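PDB 4DH4: MIF from Toxoplasma gondii, which belongs to the macrophage migration inhibitory factor family, whose small alpha/beta subunits assemble as trimers. Local coordinates for residues 1-9 against 57-65; 15-26 against 79-88. One frame throughout, in Å; residues are numbered along the deposited sequence.

Interaction 1. Residues 1-9 against 57-65; sequences PKCMIFCPV and CAFIRVASI. With SO4 (sulfate ion), chain B; SO4 (sulfate ion), chain C.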
loop_
_atom_site.group_PDB
_atom_site.type_symbol
_atom_site.label_atom_id
_atom_site.label_comp_id
_atom_site.label_asym_id
_atom_site.label_seq_id
_atom_site.Cartn_x
_atom_site.Cartn_y
_atom_site.Cartn_z
ATOM N N PRO A 1 -12.560 -8.483 4.312
ATOM C CA PRO A 1 -11.928 -7.990 3.086
ATOM C C PRO A 1 -11.469 -6.552 3.257
ATOM O O PRO A 1 -11.901 -5.867 4.184
ATOM C CB PRO A 1 -13.056 -8.063 2.048
ATOM C CG PRO A 1 -13.959 -9.126 2.547
ATOM C CD PRO A 1 -13.866 -9.116 4.057
ATOM N N LYS A 2 -10.595 -6.101 2.364
ATOM C CA LYS A 2 -10.068 -4.748 2.425
ATOM C C LYS A 2 -10.037 -4.164 1.010
ATOM O O LYS A 2 -9.722 -4.868 0.043
ATOM C CB LYS A 2 -8.678 -4.798 3.055
ATOM C CG LYS A 2 -8.022 -3.484 3.343
ATOM C CD LYS A 2 -6.779 -3.696 4.205
ATOM C CE LYS A 2 -5.730 -4.584 3.505
ATOM N NZ LYS A 2 -4.350 -4.130 3.841
ATOM N N CYS A 3 -10.416 -2.898 0.885
ATOM C CA CYS A 3 -10.339 -2.195 -0.389
ATOM C C CYS A 3 -9.817 -0.782 -0.156
ATOM O O CYS A 3 -10.455 0.013 0.541
ATOM C CB CYS A 3 -11.706 -2.155 -1.077
ATOM S SG CYS A 3 -11.771 -1.060 -2.526
ATOM N N MET A 4 -8.660 -0.483 -0.738
ATOM C CA MET A 4 -8.039 0.829 -0.587
ATOM C C MET A 4 -7.815 1.485 -1.937
ATOM O O MET A 4 -7.156 0.916 -2.811
ATOM C CB MET A 4 -6.720 0.718 0.177
ATOM C CG MET A 4 -6.889 0.277 1.623
ATOM S SD MET A 4 -7.821 1.442 2.633
ATOM C CE MET A 4 -6.853 2.939 2.405
ATOM N N ILE A 5 -8.370 2.685 -2.081
ATOM C CA ILE A 5 -8.336 3.450 -3.333
ATOM C C ILE A 5 -7.305 4.579 -3.224
ATOM O O ILE A 5 -7.370 5.402 -2.307
ATOM C CB ILE A 5 -9.738 4.060 -3.619
ATOM C CG1 ILE A 5 -10.794 2.952 -3.742
ATOM C CG2 ILE A 5 -9.712 4.981 -4.860
ATOM C CD1 ILE A 5 -12.232 3.444 -3.652
ATOM N N PHE A 6 -6.356 4.600 -4.159
ATOM C CA PHE A 6 -5.315 5.617 -4.210
ATOM C C PHE A 6 -5.514 6.447 -5.472
ATOM O O PHE A 6 -5.545 5.907 -6.578
ATOM C CB PHE A 6 -3.926 4.981 -4.264
ATOM C CG PHE A 6 -3.554 4.202 -3.035
ATOM C CD1 PHE A 6 -3.901 2.858 -2.914
ATOM C CD2 PHE A 6 -2.830 4.807 -2.008
ATOM C CE1 PHE A 6 -3.548 2.133 -1.779
ATOM C CE2 PHE A 6 -2.466 4.093 -0.864
ATOM C CZ PHE A 6 -2.827 2.753 -0.748
ATOM N N CYS A 7 -5.635 7.760 -5.302
ATOM C CA CYS A 7 -5.963 8.637 -6.425
ATOM C C CYS A 7 -5.504 10.069 -6.124
ATOM O O CYS A 7 -5.571 10.498 -4.976
ATOM C CB CYS A 7 -7.473 8.582 -6.667
ATOM S SG CYS A 7 -8.065 9.529 -8.064
ATOM N N PRO A 8 -4.989 10.790 -7.140
ATOM C CA PRO A 8 -4.571 12.181 -6.905
ATOM C C PRO A 8 -5.726 13.176 -6.715
ATOM O O PRO A 8 -5.495 14.291 -6.229
ATOM C CB PRO A 8 -3.743 12.532 -8.149
ATOM C CG PRO A 8 -4.118 11.552 -9.185
ATOM C CD PRO A 8 -4.705 10.339 -8.517
ATOM N N VAL A 9 -6.946 12.774 -7.074
ATOM C CA VAL A 9 -8.119 13.667 -7.006
ATOM C C VAL A 9 -8.384 14.153 -5.575
ATOM O O VAL A 9 -8.441 13.359 -4.632
ATOM C CB VAL A 9 -9.390 13.011 -7.623
ATOM C CG1 VAL A 9 -10.648 13.820 -7.308
ATOM C CG2 VAL A 9 -9.237 12.839 -9.137
ATOM N N CYS A 57 -5.957 9.289 -13.038
ATOM C CA CYS A 57 -5.906 7.837 -13.025
ATOM C C CYS A 57 -6.042 7.419 -11.567
ATOM O O CYS A 57 -6.031 8.266 -10.669
ATOM C CB CYS A 57 -4.581 7.339 -13.624
ATOM S SG CYS A 57 -3.087 7.751 -12.676
ATOM N N ALA A 58 -6.189 6.123 -11.324
ATOM C CA ALA A 58 -6.284 5.623 -9.961
ATOM C C ALA A 58 -5.789 4.195 -9.896
ATOM O O ALA A 58 -5.748 3.488 -10.908
ATOM C CB ALA A 58 -7.724 5.706 -9.454
ATOM N N PHE A 59 -5.390 3.778 -8.704
ATOM C CA PHE A 59 -5.222 2.358 -8.479
ATOM C C PHE A 59 -5.850 1.944 -7.171
ATOM O O PHE A 59 -5.864 2.701 -6.187
ATOM C CB PHE A 59 -3.772 1.903 -8.629
ATOM C CG PHE A 59 -2.946 2.121 -7.424
ATOM C CD1 PHE A 59 -2.417 3.369 -7.151
ATOM C CD2 PHE A 59 -2.699 1.079 -6.547
ATOM C CE1 PHE A 59 -1.656 3.564 -6.014
ATOM C CE2 PHE A 59 -1.937 1.264 -5.417
ATOM C CZ PHE A 59 -1.405 2.509 -5.149
ATOM N N ILE A 60 -6.428 0.754 -7.163
ATOM C CA ILE A 60 -7.062 0.284 -5.950
ATOM C C ILE A 60 -6.564 -1.118 -5.621
ATOM O O ILE A 60 -6.363 -1.952 -6.510
ATOM C CB ILE A 60 -8.634 0.429 -5.970
ATOM C CG1 ILE A 60 -9.345 -0.869 -6.339
ATOM C CG2 ILE A 60 -9.102 1.594 -6.860
ATOM C CD1 ILE A 60 -9.655 -1.730 -5.153
ATOM N N ARG A 61 -6.345 -1.349 -4.335
ATOM C CA ARG A 61 -5.845 -2.628 -3.841
ATOM C C ARG A 61 -6.954 -3.332 -3.093
ATOM O O ARG A 61 -7.492 -2.781 -2.126
ATOM C CB ARG A 61 -4.652 -2.425 -2.895
ATOM C CG ARG A 61 -3.450 -1.708 -3.494
ATOM C CD ARG A 61 -2.229 -1.875 -2.586
ATOM N NE ARG A 61 -1.765 -3.264 -2.582
ATOM C CZ ARG A 61 -1.780 -4.066 -1.521
ATOM N NH1 ARG A 61 -2.214 -3.622 -0.341
ATOM N NH2 ARG A 61 -1.346 -5.312 -1.639
ATOM N N VAL A 62 -7.316 -4.536 -3.528
ATOM C CA VAL A 62 -8.308 -5.324 -2.792
ATOM C C VAL A 62 -7.774 -6.687 -2.344
ATOM O O VAL A 62 -7.173 -7.422 -3.127
ATOM C CB VAL A 62 -9.715 -5.400 -3.511
ATOM C CG1 VAL A 62 -9.624 -5.020 -4.974
ATOM C CG2 VAL A 62 -10.414 -6.752 -3.297
ATOM N N ALA A 63 -7.993 -6.987 -1.067
ATOM C CA ALA A 63 -7.486 -8.208 -0.416
ATOM C C ALA A 63 -8.622 -8.935 0.281
ATOM O O ALA A 63 -9.534 -8.309 0.815
ATOM C CB ALA A 63 -6.403 -7.859 0.607
ATOM N N SER A 64 -8.558 -10.262 0.283
ATOM C CA SER A 64 -9.567 -11.061 0.951
ATOM C C SER A 64 -8.958 -12.387 1.370
ATOM O O SER A 64 -7.989 -12.856 0.763
ATOM C CB SER A 64 -10.761 -11.309 0.017
ATOM O OG SER A 64 -11.791 -12.012 0.703
ATOM N N ILE A 65 -9.535 -12.987 2.407
ATOM C CA ILE A 65 -9.190 -14.355 2.788
ATOM C C ILE A 65 -10.051 -15.261 1.925
ATOM O O ILE A 65 -11.235 -15.468 2.204
ATOM C CB ILE A 65 -9.442 -14.632 4.283
ATOM C CG1 ILE A 65 -8.675 -13.625 5.147
ATOM C CG2 ILE A 65 -9.043 -16.084 4.636
ATOM C CD1 ILE A 65 -9.197 -13.526 6.585
HETATM S S SO4 B . -2.317 -6.970 1.832
HETATM O O1 SO4 B . -3.368 -7.405 2.753
HETATM O O2 SO4 B . -2.253 -5.517 1.880
HETATM O O3 SO4 B . -1.070 -7.572 2.262
HETATM O O4 SO4 B . -2.689 -7.416 0.489
HETATM S S SO4 C . -0.282 -5.313 -5.385
HETATM O O1 SO4 C . -0.581 -5.196 -6.813
HETATM O O2 SO4 C . -0.403 -3.989 -4.793
HETATM O O3 SO4 C . -1.231 -6.244 -4.806
HETATM O O4 SO4 C . 1.091 -5.801 -5.255
#

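Interaction 2. Residues 15-26 against 79-88; sequences QQDALLKDAEKA and ALSAACERHL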
loop_
_atom_site.group_PDB
_atom_site.type_symbol
_atom_site.label_atom_id
_atom_site.label_comp_id
_atom_site.label_asym_id
_atom_site.label_seq_id
_atom_site.Cartn_x
_atom_site.Cartn_y
_atom_site.Cartn_z
ATOM N N GLN A 15 -17.841 13.320 -1.350
ATOM C CA GLN A 15 -17.537 12.461 -2.491
ATOM C C GLN A 15 -17.004 11.133 -1.961
ATOM O O GLN A 15 -17.379 10.067 -2.453
ATOM C CB GLN A 15 -16.456 13.084 -3.368
ATOM C CG GLN A 15 -16.941 13.987 -4.463
ATOM C CD GLN A 15 -15.803 14.784 -5.063
ATOM O OE1 GLN A 15 -15.302 15.730 -4.451
ATOM N NE2 GLN A 15 -15.379 14.398 -6.258
ATOM N N GLN A 16 -16.122 11.222 -0.962
ATOM C CA GLN A 16 -15.427 10.056 -0.416
ATOM C C GLN A 16 -16.404 9.125 0.283
ATOM O O GLN A 16 -16.336 7.914 0.104
ATOM C CB GLN A 16 -14.319 10.478 0.552
ATOM C CG GLN A 16 -13.155 11.229 -0.096
ATOM C CD GLN A 16 -12.016 11.487 0.874
ATOM O OE1 GLN A 16 -11.466 12.592 0.928
ATOM N NE2 GLN A 16 -11.664 10.474 1.657
ATOM N N ASP A 17 -17.310 9.698 1.080
ATOM C CA ASP A 17 -18.334 8.921 1.784
ATOM C C ASP A 17 -19.191 8.108 0.817
ATOM O O ASP A 17 -19.381 6.907 1.016
ATOM C CB ASP A 17 -19.223 9.828 2.651
ATOM C CG ASP A 17 -18.753 9.909 4.094
ATOM O OD1 ASP A 17 -18.478 8.847 4.699
ATOM O OD2 ASP A 17 -18.669 11.035 4.637
ATOM N N ALA A 18 -19.687 8.765 -0.231
ATOM C CA ALA A 18 -20.532 8.115 -1.242
ATOM C C ALA A 18 -19.776 7.023 -2.006
ATOM O O ALA A 18 -20.300 5.922 -2.227
ATOM C CB ALA A 18 -21.098 9.148 -2.210
ATOM N N LEU A 19 -18.544 7.339 -2.398
ATOM C CA LEU A 19 -17.658 6.368 -3.034
ATOM C C LEU A 19 -17.453 5.131 -2.162
ATOM O O LEU A 19 -17.608 3.993 -2.631
ATOM C CB LEU A 19 -16.304 7.010 -3.363
ATOM C CG LEU A 19 -15.247 6.103 -4.006
ATOM C CD1 LEU A 19 -15.756 5.495 -5.323
ATOM C CD2 LEU A 19 -13.951 6.870 -4.214
ATOM N N LEU A 20 -17.106 5.357 -0.898
ATOM C CA LEU A 20 -16.753 4.251 -0.012
ATOM C C LEU A 20 -17.963 3.398 0.347
ATOM O O LEU A 20 -17.837 2.190 0.518
ATOM C CB LEU A 20 -16.006 4.739 1.234
ATOM C CG LEU A 20 -14.649 5.422 1.015
ATOM C CD1 LEU A 20 -14.070 5.882 2.342
ATOM C CD2 LEU A 20 -13.638 4.522 0.286
ATOM N N LYS A 21 -19.136 4.023 0.427
ATOM C CA LYS A 21 -20.387 3.279 0.587
ATOM C C LYS A 21 -20.664 2.365 -0.602
ATOM O O LYS A 21 -21.107 1.232 -0.419
ATOM C CB LYS A 21 -21.566 4.229 0.802
ATOM C CG LYS A 21 -21.591 4.824 2.180
ATOM C CD LYS A 21 -22.794 5.727 2.357
ATOM C CE LYS A 21 -22.619 6.634 3.563
ATOM N NZ LYS A 21 -22.478 5.878 4.825
ATOM N N ASP A 22 -20.417 2.863 -1.812
ATOM C CA ASP A 22 -20.550 2.054 -3.022
ATOM C C ASP A 22 -19.530 0.917 -2.997
ATOM O O ASP A 22 -19.855 -0.222 -3.326
ATOM C CB ASP A 22 -20.347 2.907 -4.279
ATOM C CG ASP A 22 -21.589 3.707 -4.667
ATOM O OD1 ASP A 22 -21.485 4.535 -5.597
ATOM O OD2 ASP A 22 -22.667 3.509 -4.059
ATOM N N ALA A 23 -18.299 1.243 -2.605
ATOM C CA ALA A 23 -17.198 0.276 -2.578
ATOM C C ALA A 23 -17.463 -0.883 -1.609
ATOM O O ALA A 23 -17.310 -2.054 -1.978
ATOM C CB ALA A 23 -15.895 0.974 -2.233
ATOM N N GLU A 24 -17.853 -0.560 -0.377
ATOM C CA GLU A 24 -18.076 -1.588 0.636
ATOM C C GLU A 24 -19.179 -2.579 0.238
ATOM O O GLU A 24 -19.040 -3.787 0.463
ATOM C CB GLU A 24 -18.313 -0.972 2.025
ATOM C CG GLU A 24 -19.602 -0.188 2.161
ATOM C CD GLU A 24 -19.686 0.631 3.436
ATOM O OE1 GLU A 24 -18.638 0.947 4.039
ATOM O OE2 GLU A 24 -20.825 0.962 3.832
ATOM N N LYS A 25 -20.253 -2.063 -0.363
ATOM C CA LYS A 25 -21.372 -2.888 -0.815
ATOM C C LYS A 25 -20.936 -3.850 -1.918
ATOM O O LYS A 25 -21.266 -5.034 -1.876
ATOM C CB LYS A 25 -22.524 -2.007 -1.314
ATOM C CG LYS A 25 -23.747 -2.789 -1.786
ATOM C CD LYS A 25 -24.606 -1.961 -2.724
ATOM C CE LYS A 25 -25.707 -2.806 -3.345
ATOM N NZ LYS A 25 -26.336 -2.098 -4.491
ATOM N N ALA A 26 -20.196 -3.327 -2.896
ATOM C CA ALA A 26 -19.742 -4.109 -4.050
ATOM C C ALA A 26 -18.782 -5.232 -3.646
ATOM O O ALA A 26 -18.845 -6.338 -4.189
ATOM C CB ALA A 26 -19.088 -3.203 -5.075
ATOM N N ALA A 79 -17.241 -2.913 -10.787
ATOM C CA ALA A 79 -18.037 -2.119 -9.870
ATOM C C ALA A 79 -17.239 -0.966 -9.269
ATOM O O ALA A 79 -17.760 0.141 -9.120
ATOM C CB ALA A 79 -18.607 -3.005 -8.781
ATOM N N LEU A 80 -15.980 -1.231 -8.921
ATOM C CA LEU A 80 -15.113 -0.228 -8.307
ATOM C C LEU A 80 -14.669 0.850 -9.293
ATOM O O LEU A 80 -14.690 2.037 -8.960
ATOM C CB LEU A 80 -13.900 -0.892 -7.639
ATOM C CG LEU A 80 -13.972 -1.265 -6.150
ATOM C CD1 LEU A 80 -15.366 -1.577 -5.628
ATOM C CD2 LEU A 80 -12.997 -2.389 -5.816
ATOM N N SER A 81 -14.259 0.429 -10.488
ATOM C CA SER A 81 -13.884 1.356 -11.550
ATOM C C SER A 81 -15.044 2.293 -11.865
ATOM O O SER A 81 -14.857 3.508 -11.974
ATOM C CB SER A 81 -13.475 0.600 -12.816
ATOM O OG SER A 81 -12.187 0.041 -12.673
ATOM N N ALA A 82 -16.238 1.715 -11.981
ATOM C CA ALA A 82 -17.450 2.470 -12.333
ATOM C C ALA A 82 -17.784 3.509 -11.253
ATOM O O ALA A 82 -18.165 4.636 -11.570
ATOM C CB ALA A 82 -18.627 1.530 -12.573
ATOM N N ALA A 83 -17.602 3.131 -9.989
ATOM C CA ALA A 83 -17.845 4.020 -8.849
ATOM C C ALA A 83 -16.854 5.185 -8.804
ATOM O O ALA A 83 -17.232 6.322 -8.510
ATOM C CB ALA A 83 -17.806 3.229 -7.548
ATOM N N CYS A 84 -15.586 4.902 -9.101
ATOM C CA CYS A 84 -14.563 5.949 -9.166
ATOM C C CYS A 84 -14.864 6.920 -10.307
ATOM O O CYS A 84 -14.676 8.123 -10.169
ATOM C CB CYS A 84 -13.167 5.342 -9.343
ATOM S SG CYS A 84 -12.537 4.495 -7.856
ATOM N N GLU A 85 -15.329 6.390 -11.430
ATOM C CA GLU A 85 -15.680 7.230 -12.578
ATOM C C GLU A 85 -16.834 8.156 -12.216
ATOM O O GLU A 85 -16.789 9.355 -12.491
ATOM C CB GLU A 85 -16.066 6.356 -13.763
ATOM C CG GLU A 85 -16.252 7.111 -15.068
ATOM C CD GLU A 85 -16.457 6.161 -16.219
ATOM O OE1 GLU A 85 -15.526 6.015 -17.037
ATOM O OE2 GLU A 85 -17.539 5.529 -16.282
ATOM N N ARG A 86 -17.848 7.572 -11.583
ATOM C CA ARG A 86 -19.053 8.263 -11.124
ATOM C C ARG A 86 -18.748 9.333 -10.070
ATOM O O ARG A 86 -19.228 10.463 -10.169
ATOM C CB ARG A 86 -20.024 7.216 -10.566
ATOM C CG ARG A 86 -21.412 7.693 -10.161
ATOM C CD ARG A 86 -22.411 6.518 -10.210
ATOM N NE ARG A 86 -22.172 5.495 -9.180
ATOM C CZ ARG A 86 -21.708 4.260 -9.403
ATOM N NH1 ARG A 86 -21.410 3.849 -10.633
ATOM N NH2 ARG A 86 -21.538 3.425 -8.385
ATOM N N HIS A 87 -17.945 8.982 -9.068
ATOM C CA HIS A 87 -17.685 9.886 -7.947
ATOM C C HIS A 87 -16.469 10.798 -8.101
ATOM O O HIS A 87 -16.436 11.882 -7.510
ATOM C CB HIS A 87 -17.598 9.101 -6.636
ATOM C CG HIS A 87 -18.870 8.407 -6.274
ATOM N ND1 HIS A 87 -20.005 9.091 -5.894
ATOM C CD2 HIS A 87 -19.199 7.095 -6.259
ATOM C CE1 HIS A 87 -20.974 8.229 -5.647
ATOM N NE2 HIS A 87 -20.510 7.010 -5.858
ATOM N N LEU A 88 -15.476 10.370 -8.875
ATOM C CA LEU A 88 -14.215 11.118 -8.978
ATOM C C LEU A 88 -13.958 11.718 -10.360
ATOM O O LEU A 88 -13.105 12.594 -10.503
ATOM C CB LEU A 88 -13.016 10.248 -8.560
ATOM C CG LEU A 88 -13.050 9.517 -7.210
ATOM C CD1 LEU A 88 -11.825 8.619 -7.057
ATOM C CD2 LEU A 88 -13.156 10.477 -6.032
#

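Interaction 1. Residues 1-9 against 57-65
Phe6 and Phe59 meet across two neighbouring antiparallel strands. Their rings are almost parallel (5° between planes) but slid apart, with centroids 4.7 Å apart, so overlap is slight: the CD1 of Phe6 lies over one face of the Phe59 ring. Three hydrogen-bonded pairs, Lys2 with Ala63, Met4 with Arg61 and Phe6 with Phe59, tie the backbones together through six bonds.

On the same face of the sheet as the phenylalanines, the polar ends of Lys2 and Arg61 converge on sulfate. O2 of the chain B ion takes a nearly straight bond (176°) from Arg61 NH1 at 2.9 Å and a longer one from Lys2 NZ at 3.2 Å. Arg61 NE gives a 2.7 Å bond to O2 of the chain C ion, and NH2 lies between the two ions, bonding to O4 of the first and weakly to O3 of the second; anions at two edges of the guanidinium probably fix its rotation. In Lys2 a first torsion of -174° carries CG away from the backbone N, and bends at chi3 and chi4 bring NZ to the ion. Lys2 and Arg61 of neighbouring subunits share in this anion site, and Phe59 packs on Lys2 of the third subunit. Cys3 and Ile5, on the reverse face, meet helix 70-88. The pairing is that of the central strands of the MIF fold, with one face turned to the trimer interface.

Interaction 2. Residues 15-26 against 79-88
His87 lays one face of its imidazole over the backbone of the opposite helix, with Leu19 N 3.9 Å above the ring's centre, and the CB of Ala18 comes to 3.6 Å from His87 CE1. The ring edge meanwhile addresses Asp22: His87 NE2 donates to Asp22 OD1 at 2.7 Å, in the plane of the ring but from above the carboxylate, the two planes being 48° apart. Arg86 NH2 reaches Asp22 OD1 at 3.0 Å from the opposite face, as part of a salt bridge, so a single oxygen is gripped by two donors.

Leu19 answers with a knob of its own, set among Ala83, Cys84, His87 and Leu88. A first torsion of 179° carries Leu19 CG across to the other helix, where Leu19 CD1 lies 3.8 Å from Ala83 CB and Leu19 CD2 4.0 Å from Leu88 CD1. Near one end, Gln15 NE2 bonds to His87 O at 3.0 Å while its OE1 is held by Thr12; near the other, the methyls of Ala26 and Ala79 touch.

The helices run antiparallel at 164°, their axes 9.6 Å apart, and pack side by side on the sheet, with Leu19, Leu80, Cys84 and Leu88 resting on strand 2-7.

In the fold
Interaction 1 forms the middle of the four-stranded sheet, and interaction 2 joins the two helices that cover one face of it; the centres of the interactions are about 11 Å apart. Along the chain the segments alternate: strand 2-7 leads to helix 13-31, and strand 58-65 to helix 70-88. Each pair continues into a parallel strand, 39-44 or 95-102, giving two beta-alpha-beta crossovers whose first strands meet in interaction 1 and whose helices meet in interaction 2. The layers touch directly, as where Ile5 CD1 lies 3.9 Å from Leu19 CD2. The other face of the sheet is turned to the trimer interface, while helix 13-31 also reaches the second subunit through Glu24, salt-bridged to its Arg49.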